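Local coordinates for Low molecular weight phosphotyrosine protein phosphatase 1 (Drosophila melanogaster, PDB 7CUY), which acts as a low molecular weight protein tyrosine phosphatase, hydrolysing phosphotyrosine in proteins and probably also small aryl and acyl phosphates, at residues E20-M23 and V24-E28; F134-A137 and Y138-V142; F85-D88 and E89-S93. All blocks are in the same frame, centred on the assembly; numbering follows the deposited sequence.

Contact 1: residues E20-M23 and V24-E28; sequences EVVM and VDTLE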
loop_
_atom_site.group_PDB
_atom_site.type_symbol
_atom_site.label_atom_id
_atom_site.label_comp_id
_atom_site.label_asym_id
_atom_site.label_seq_id
_atom_site.Cartn_x
_atom_site.Cartn_y
_atom_site.Cartn_z
ATOM N N GLU A 20 2.823 -2.193 -1.979
ATOM C CA GLU A 20 2.552 -3.534 -2.473
ATOM C C GLU A 20 3.843 -4.299 -2.724
ATOM O O GLU A 20 3.972 -5.462 -2.333
ATOM C CB GLU A 20 1.722 -3.474 -3.749
ATOM C CG GLU A 20 1.520 -4.857 -4.356
ATOM C CD GLU A 20 0.985 -4.800 -5.757
ATOM O OE1 GLU A 20 0.808 -3.680 -6.291
ATOM O OE2 GLU A 20 0.712 -5.873 -6.310
ATOM N N VAL A 21 4.815 -3.664 -3.378
ATOM C CA VAL A 21 6.054 -4.371 -3.690
ATOM C C VAL A 21 6.849 -4.655 -2.412
ATOM O O VAL A 21 7.445 -5.739 -2.248
ATOM C CB VAL A 21 6.876 -3.567 -4.713
ATOM C CG1 VAL A 21 8.280 -4.127 -4.805
ATOM C CG2 VAL A 21 6.215 -3.604 -6.083
ATOM N N VAL A 22 6.874 -3.696 -1.483
ATOM C CA VAL A 22 7.604 -3.912 -0.242
ATOM C C VAL A 22 6.950 -5.027 0.567
ATOM O O VAL A 22 7.641 -5.854 1.174
ATOM C CB VAL A 22 7.711 -2.595 0.554
ATOM C CG1 VAL A 22 8.183 -2.849 1.965
ATOM C CG2 VAL A 22 8.656 -1.622 -0.142
ATOM N N MET A 23 5.611 -5.094 0.568
ATOM C CA MET A 23 4.949 -6.140 1.347
ATOM C C MET A 23 5.281 -7.519 0.786
ATOM O O MET A 23 5.567 -8.455 1.547
ATOM C CB MET A 23 3.438 -5.908 1.379
ATOM C CG MET A 23 2.637 -6.846 2.299
ATOM S SD MET A 23 2.740 -6.418 4.073
ATOM C CE MET A 23 3.915 -7.608 4.601
ATOM N N VAL A 24 5.284 -7.656 -0.542
ATOM C CA VAL A 24 5.617 -8.939 -1.150
ATOM C C VAL A 24 7.059 -9.317 -0.826
ATOM O O VAL A 24 7.342 -10.453 -0.444
ATOM C CB VAL A 24 5.354 -8.904 -2.666
ATOM C CG1 VAL A 24 5.983 -10.103 -3.348
ATOM C CG2 VAL A 24 3.867 -8.919 -2.907
ATOM N N ASP A 25 7.978 -8.358 -0.945
ATOM C CA ASP A 25 9.366 -8.590 -0.565
ATOM C C ASP A 25 9.489 -8.934 0.911
ATOM O O ASP A 25 10.286 -9.800 1.299
ATOM C CB ASP A 25 10.197 -7.353 -0.887
ATOM C CG ASP A 25 11.674 -7.554 -0.604
ATOM O OD1 ASP A 25 12.205 -8.634 -0.965
ATOM O OD2 ASP A 25 12.296 -6.630 -0.024
ATOM N N THR A 26 8.699 -8.273 1.750
ATOM C CA THR A 26 8.748 -8.546 3.175
ATOM C C THR A 26 8.252 -9.953 3.480
ATOM O O THR A 26 8.868 -10.679 4.270
ATOM C CB THR A 26 7.922 -7.488 3.907
ATOM O OG1 THR A 26 8.591 -6.229 3.800
ATOM C CG2 THR A 26 7.730 -7.845 5.359
ATOM N N LEU A 27 7.149 -10.362 2.861
ATOM C CA LEU A 27 6.680 -11.732 3.038
ATOM C C LEU A 27 7.705 -12.747 2.541
ATOM O O LEU A 27 7.881 -13.800 3.162
ATOM C CB LEU A 27 5.358 -11.937 2.301
ATOM C CG LEU A 27 4.211 -11.069 2.820
ATOM C CD1 LEU A 27 3.149 -10.923 1.728
ATOM C CD2 LEU A 27 3.626 -11.640 4.120
ATOM N N GLU A 28 8.398 -12.443 1.439
ATOM C CA GLU A 28 9.349 -13.400 0.888
ATOM C C GLU A 28 10.521 -13.624 1.839
ATOM O O GLU A 28 10.907 -14.769 2.100
ATOM C CB GLU A 28 9.826 -12.941 -0.492
ATOM C CG GLU A 28 10.551 -14.034 -1.249
ATOM C CD GLU A 28 10.693 -13.747 -2.744
ATOM O OE1 GLU A 28 11.577 -14.364 -3.396
ATOM O OE2 GLU A 28 9.911 -12.913 -3.270
#
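Residues V22 and T26, one turn apart, are linked twice on helix 15-29, the helix that connects strands 3-9 and 35-41 in a beta-alpha-beta unit and starts where the CX5R phosphate-binding loop of this family ends, at R15. The backbone bonds are those of an alpha-helix: V24 N donates to E20 O, D25 N to V21 O, and L27 N to M23 O at 2.8 Å.

V22 O is gripped by two donors, both from T26. T26 N reaches V22 O at 2.7 Å, and T26 OG1 donates to V22 O at 2.8 Å from above the carbonyl plane rather than from a lone-pair direction. The first torsion of T26 explains the second bond: OG1 sits beside the backbone N (chi1 -69°) and is thereby turned back toward the preceding turn, while CG2 swings to the other side. There CG2 meets the methyl of M23, with M23 CE to T26 CG2 at 3.9 Å. M23 can offer that methyl because its chain bends at chi2 and again at chi3, laying CE between T26 and L27; M23 CE also lies 3.9 Å from L27 CG. With an alanine here in place of T26, V22 O would probably be left with the backbone donor alone, and M23 CE would probably lose its methyl partner on the T26 side.

This apolar side of the helix faces inward. V22, M23, T26 and L27 touch Y138, C145, M149 and L153 of helix 132-153, respectively, while M23 and L27, with V24 from the flank, pack on V37 of strand 35-41. E20 turns its carboxylate to S39 on that strand through a hydrogen bond.

Contact 2: residues F134-A137 and Y138-V142; sequences FETA and YQQCV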
loop_
_atom_site.group_PDB
_atom_site.type_symbol
_atom_site.label_atom_id
_atom_site.label_comp_id
_atom_site.label_asym_id
_atom_site.label_seq_id
_atom_site.Cartn_x
_atom_site.Cartn_y
_atom_site.Cartn_z
ATOM N N PHE A 134 9.458 9.717 -2.500
ATOM C CA PHE A 134 9.232 8.305 -2.769
ATOM C C PHE A 134 10.138 7.451 -1.899
ATOM O O PHE A 134 9.725 6.402 -1.382
ATOM C CB PHE A 134 9.472 8.016 -4.251
ATOM C CG PHE A 134 8.462 8.662 -5.175
ATOM C CD1 PHE A 134 8.470 10.033 -5.388
ATOM C CD2 PHE A 134 7.529 7.890 -5.858
ATOM C CE1 PHE A 134 7.543 10.631 -6.246
ATOM C CE2 PHE A 134 6.598 8.474 -6.717
ATOM C CZ PHE A 134 6.612 9.838 -6.920
ATOM N N GLU A 135 11.383 7.893 -1.729
ATOM C CA GLU A 135 12.313 7.185 -0.864
ATOM C C GLU A 135 11.809 7.160 0.572
ATOM O O GLU A 135 11.932 6.136 1.256
ATOM C CB GLU A 135 13.697 7.828 -0.966
ATOM C CG GLU A 135 14.670 7.461 0.149
ATOM C CD GLU A 135 15.177 6.023 0.050
ATOM O OE1 GLU A 135 14.977 5.384 -1.021
ATOM O OE2 GLU A 135 15.775 5.543 1.046
ATOM N N THR A 136 11.208 8.258 1.057
ATOM C CA THR A 136 10.781 8.216 2.455
ATOM C C THR A 136 9.548 7.332 2.614
ATOM O O THR A 136 9.443 6.583 3.592
ATOM C CB THR A 136 10.554 9.625 3.039
ATOM O OG1 THR A 136 9.158 9.943 3.111
ATOM C CG2 THR A 136 11.255 10.664 2.234
ATOM N N ALA A 137 8.631 7.369 1.641
ATOM C CA ALA A 137 7.537 6.404 1.612
ATOM C C ALA A 137 8.065 4.968 1.626
ATOM O O ALA A 137 7.539 4.100 2.337
ATOM C CB ALA A 137 6.667 6.642 0.378
ATOM N N TYR A 138 9.091 4.691 0.821
ATOM C CA TYR A 138 9.681 3.359 0.821
ATOM C C TYR A 138 10.201 2.993 2.213
ATOM O O TYR A 138 9.886 1.921 2.746
ATOM C CB TYR A 138 10.794 3.275 -0.232
ATOM C CG TYR A 138 11.570 1.979 -0.150
ATOM C CD1 TYR A 138 11.163 0.872 -0.863
ATOM C CD2 TYR A 138 12.699 1.864 0.664
ATOM C CE1 TYR A 138 11.843 -0.321 -0.784
ATOM C CE2 TYR A 138 13.389 0.670 0.754
ATOM C CZ TYR A 138 12.957 -0.420 0.026
ATOM O OH TYR A 138 13.634 -1.624 0.099
ATOM N N GLN A 139 10.991 3.880 2.829
ATOM C CA GLN A 139 11.496 3.606 4.170
ATOM C C GLN A 139 10.357 3.328 5.145
ATOM O O GLN A 139 10.444 2.410 5.970
ATOM C CB GLN A 139 12.354 4.774 4.667
ATOM C CG GLN A 139 13.704 4.895 3.975
ATOM C CD GLN A 139 14.831 5.351 4.911
ATOM O OE1 GLN A 139 14.611 5.692 6.090
ATOM N NE2 GLN A 139 16.058 5.320 4.394
ATOM N N GLN A 140 9.273 4.105 5.060
ATOM C CA GLN A 140 8.140 3.900 5.957
ATOM C C GLN A 140 7.486 2.546 5.722
ATOM O O GLN A 140 7.192 1.813 6.672
ATOM C CB GLN A 140 7.118 5.024 5.777
ATOM C CG GLN A 140 7.597 6.373 6.284
ATOM C CD GLN A 140 6.689 7.513 5.845
ATOM O OE1 GLN A 140 6.650 7.869 4.666
ATOM N NE2 GLN A 140 5.969 8.099 6.791
ATOM N N CYS A 141 7.243 2.205 4.458
ATOM C CA CYS A 141 6.638 0.921 4.127
ATOM C C CYS A 141 7.493 -0.253 4.607
ATOM O O CYS A 141 6.963 -1.282 5.039
ATOM C CB CYS A 141 6.417 0.842 2.617
ATOM S SG CYS A 141 5.151 2.003 2.033
ATOM N N VAL A 142 8.813 -0.139 4.495
ATOM C CA VAL A 142 9.673 -1.220 4.969
ATOM C C VAL A 142 9.430 -1.483 6.453
ATOM O O VAL A 142 9.275 -2.637 6.881
ATOM C CB VAL A 142 11.143 -0.882 4.674
ATOM C CG1 VAL A 142 12.088 -1.841 5.423
ATOM C CG2 VAL A 142 11.391 -0.934 3.176
HETATM O O HOH W 1 5.864 10.268 3.723
#
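From F134-A137 into Y138-V142 the backbone runs on as unbroken alpha-helix, its i to i+4 hydrogen bonds regular: Y138 N to F134 O, Q139 N to E135 O, Q140 N to T136 O and C141 N to A137 O are each 2.9 Å long. The two segments belong to helix 132-153, the last helix of the alpha/beta fold of the low molecular weight phosphatases.

The side chains differ from one face of the helix to the next. E135 begins extended (chi1 164°) and then bends at chi2 (72°), which carries its carboxylate forward over the next turn. OE2 there meets Q139 NE2 at 3.4 Å, a weak bond; the carboxylate and amide planes stand 71° apart, and E135 OE2 also lies against Q139 CG. The stronger hold on E135 is elsewhere, since OE1 accepts a hydrogen bond from H62.

Y138 shares that neighbour, its ring stacking with H62. V142 CG2 sits 3.5 Å above the plane of the Y138 ring, displaced toward the rim, and I18 of helix 15-29 also touches Y138, so this ring forms part of the interface with helix 15-29. F134 turns instead to helix 53-61, where it packs on R54, A55 and T58, and to P125, next to the predicted proton donor D124.

On the remaining side T136 and Q140 lie alongside each other and point the same way. The amide of Q140 is held at both ends: NE2 donates to the backbone oxygens of N119 and I121, and OE1 accepts from a water at 2.7 Å. That same water is only weakly linked to T136 OG1, at 3.4 Å.

Contact 3: residues F85-D88 and E89-S93; sequences FGMD and EDNMS
D88 and N91 are brought together by their first torsions. D88 CG stands between its backbone N and carbonyl carbon (chi1 62°), which curls the carboxylate over the start of helix 89-98, whereas N91 CG lies beside its own N (chi1 -72°), sending the amide back along the chain toward M87.

The bonds that follow are reciprocal. N91 N donates to D88 OD1 at 2.8 Å, almost straight at 174° and nearly in line with the carboxylate C-O bond. In return N91 OD1 accepts from D88 N at 3.4 Å, weakly, and from M87 N at 2.8 Å, the latter on a lone pair in the amide plane. N91 OD1 thus holds M87 N-H firmly and D88 N-H weakly. M92 N completes the first helical turn by donating to D88 O at 3.1 Å.

At the strand end, G86 CA lies against two side chains of the helix: N91 CB approaches it at 3.7 Å and M92 SD at 3.8 Å.

The second oxygen of D88, OD2, forms a salt bridge with R15, the predicted active-site arginine, while M87 and N91 touch C9, the predicted nucleophile. The reciprocal D88-N91 bonds, one of them weak, make a capping box, with D88 as N-cap, where strand 83-86 hands over to helix 89-98 in a beta-alpha-beta unit beside the loop from C9 to R15, probably catalytic as in its relatives.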
loop_
_atom_site.group_PDB
_atom_site.type_symbol
_atom_site.label_atom_id
_atom_site.label_comp_id
_atom_site.label_asym_id
_atom_site.label_seq_id
_atom_site.Cartn_x
_atom_site.Cartn_y
_atom_site.Cartn_z
ATOM N N PHE A 85 -5.473 -1.291 3.320
ATOM C CA PHE A 85 -4.619 -0.271 3.921
ATOM C C PHE A 85 -4.716 1.050 3.165
ATOM O O PHE A 85 -4.486 1.091 1.953
ATOM C CB PHE A 85 -3.144 -0.703 3.916
ATOM C CG PHE A 85 -2.793 -1.757 4.936
ATOM C CD1 PHE A 85 -2.529 -1.411 6.248
ATOM C CD2 PHE A 85 -2.689 -3.081 4.569
ATOM C CE1 PHE A 85 -2.172 -2.385 7.182
ATOM C CE2 PHE A 85 -2.352 -4.053 5.495
ATOM C CZ PHE A 85 -2.092 -3.707 6.802
ATOM N N GLY A 86 -4.995 2.152 3.896
ATOM C CA GLY A 86 -4.778 3.475 3.352
ATOM C C GLY A 86 -3.404 3.993 3.729
ATOM O O GLY A 86 -2.744 3.468 4.617
ATOM N N MET A 87 -2.973 5.044 3.044
ATOM C CA MET A 87 -1.680 5.646 3.339
ATOM C C MET A 87 -1.767 6.863 4.257
ATOM O O MET A 87 -0.820 7.118 5.012
ATOM C CB MET A 87 -0.978 6.045 2.038
ATOM C CG MET A 87 -0.813 4.892 1.051
ATOM S SD MET A 87 0.295 3.598 1.653
ATOM C CE MET A 87 -0.767 2.180 1.617
ATOM N N ASP A 88 -2.862 7.626 4.198
ATOM C CA ASP A 88 -3.002 8.852 4.979
ATOM C C ASP A 88 -4.458 8.991 5.421
ATOM O O ASP A 88 -5.310 8.165 5.088
ATOM C CB ASP A 88 -2.507 10.072 4.180
ATOM C CG ASP A 88 -3.299 10.315 2.927
ATOM O OD1 ASP A 88 -4.409 9.766 2.811
ATOM O OD2 ASP A 88 -2.810 11.056 2.037
ATOM N N GLU A 89 -4.748 10.050 6.177
ATOM C CA GLU A 89 -6.077 10.183 6.761
ATOM C C GLU A 89 -7.161 10.405 5.704
ATOM O O GLU A 89 -8.299 9.955 5.895
ATOM C CB GLU A 89 -6.096 11.323 7.790
ATOM C CG GLU A 89 -5.501 12.643 7.293
ATOM C CD GLU A 89 -3.975 12.726 7.435
ATOM O OE1 GLU A 89 -3.257 12.329 6.484
ATOM O OE2 GLU A 89 -3.501 13.207 8.503
ATOM N N ASP A 90 -6.840 11.102 4.606
ATOM C CA ASP A 90 -7.782 11.244 3.492
ATOM C C ASP A 90 -8.143 9.884 2.893
ATOM O O ASP A 90 -9.314 9.612 2.605
ATOM C CB ASP A 90 -7.184 12.147 2.404
ATOM C CG ASP A 90 -7.213 13.638 2.761
ATOM O OD1 ASP A 90 -7.920 14.039 3.714
ATOM O OD2 ASP A 90 -6.521 14.417 2.059
ATOM N N ASN A 91 -7.135 9.027 2.654
ATOM C CA ASN A 91 -7.397 7.636 2.276
ATOM C C ASN A 91 -8.404 6.984 3.211
ATOM O O ASN A 91 -9.364 6.338 2.764
ATOM C CB ASN A 91 -6.107 6.816 2.296
ATOM C CG ASN A 91 -5.188 7.154 1.163
ATOM O OD1 ASN A 91 -4.029 6.738 1.151
ATOM N ND2 ASN A 91 -5.696 7.918 0.188
ATOM N N MET A 92 -8.181 7.116 4.527
ATOM C CA MET A 92 -9.041 6.428 5.482
ATOM C C MET A 92 -10.491 6.890 5.351
ATOM O O MET A 92 -11.413 6.064 5.355
ATOM C CB MET A 92 -8.527 6.635 6.915
ATOM C CG MET A 92 -7.157 6.020 7.191
ATOM S SD MET A 92 -6.867 4.404 6.404
ATOM C CE MET A 92 -7.957 3.273 7.249
ATOM N N SER A 93 -10.709 8.204 5.216
ATOM C CA SER A 93 -12.067 8.726 5.022
ATOM C C SER A 93 -12.714 8.127 3.779
ATOM O O SER A 93 -13.863 7.669 3.822
ATOM C CB SER A 93 -12.041 10.254 4.920
ATOM O OG SER A 93 -11.493 10.840 6.100
#

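Overall arrangement
Contacts 1 and 2 meet directly: V22 CG2 of helix 15-29 lies 3.5 Å from Y138 CE1 of helix 132-153, so both serve the same helix-helix interface. Contact 3 touches neither, its nearest atoms being about 6 Å from contact 1 and about 5 Å from contact 2, and it lies across the centre of the chain from contact 1. All three are partly buried. Contact 1 pairs an apolar inner side with a hydroxyl returned to the backbone; contact 2 adds a ring, a weak carboxylate-amide bond and one amide linked to a water; contact 3 is chiefly polar, its side-chain oxygens receiving backbone N-H groups at a helix start, close to the predicted catalytic residues C9 and R15.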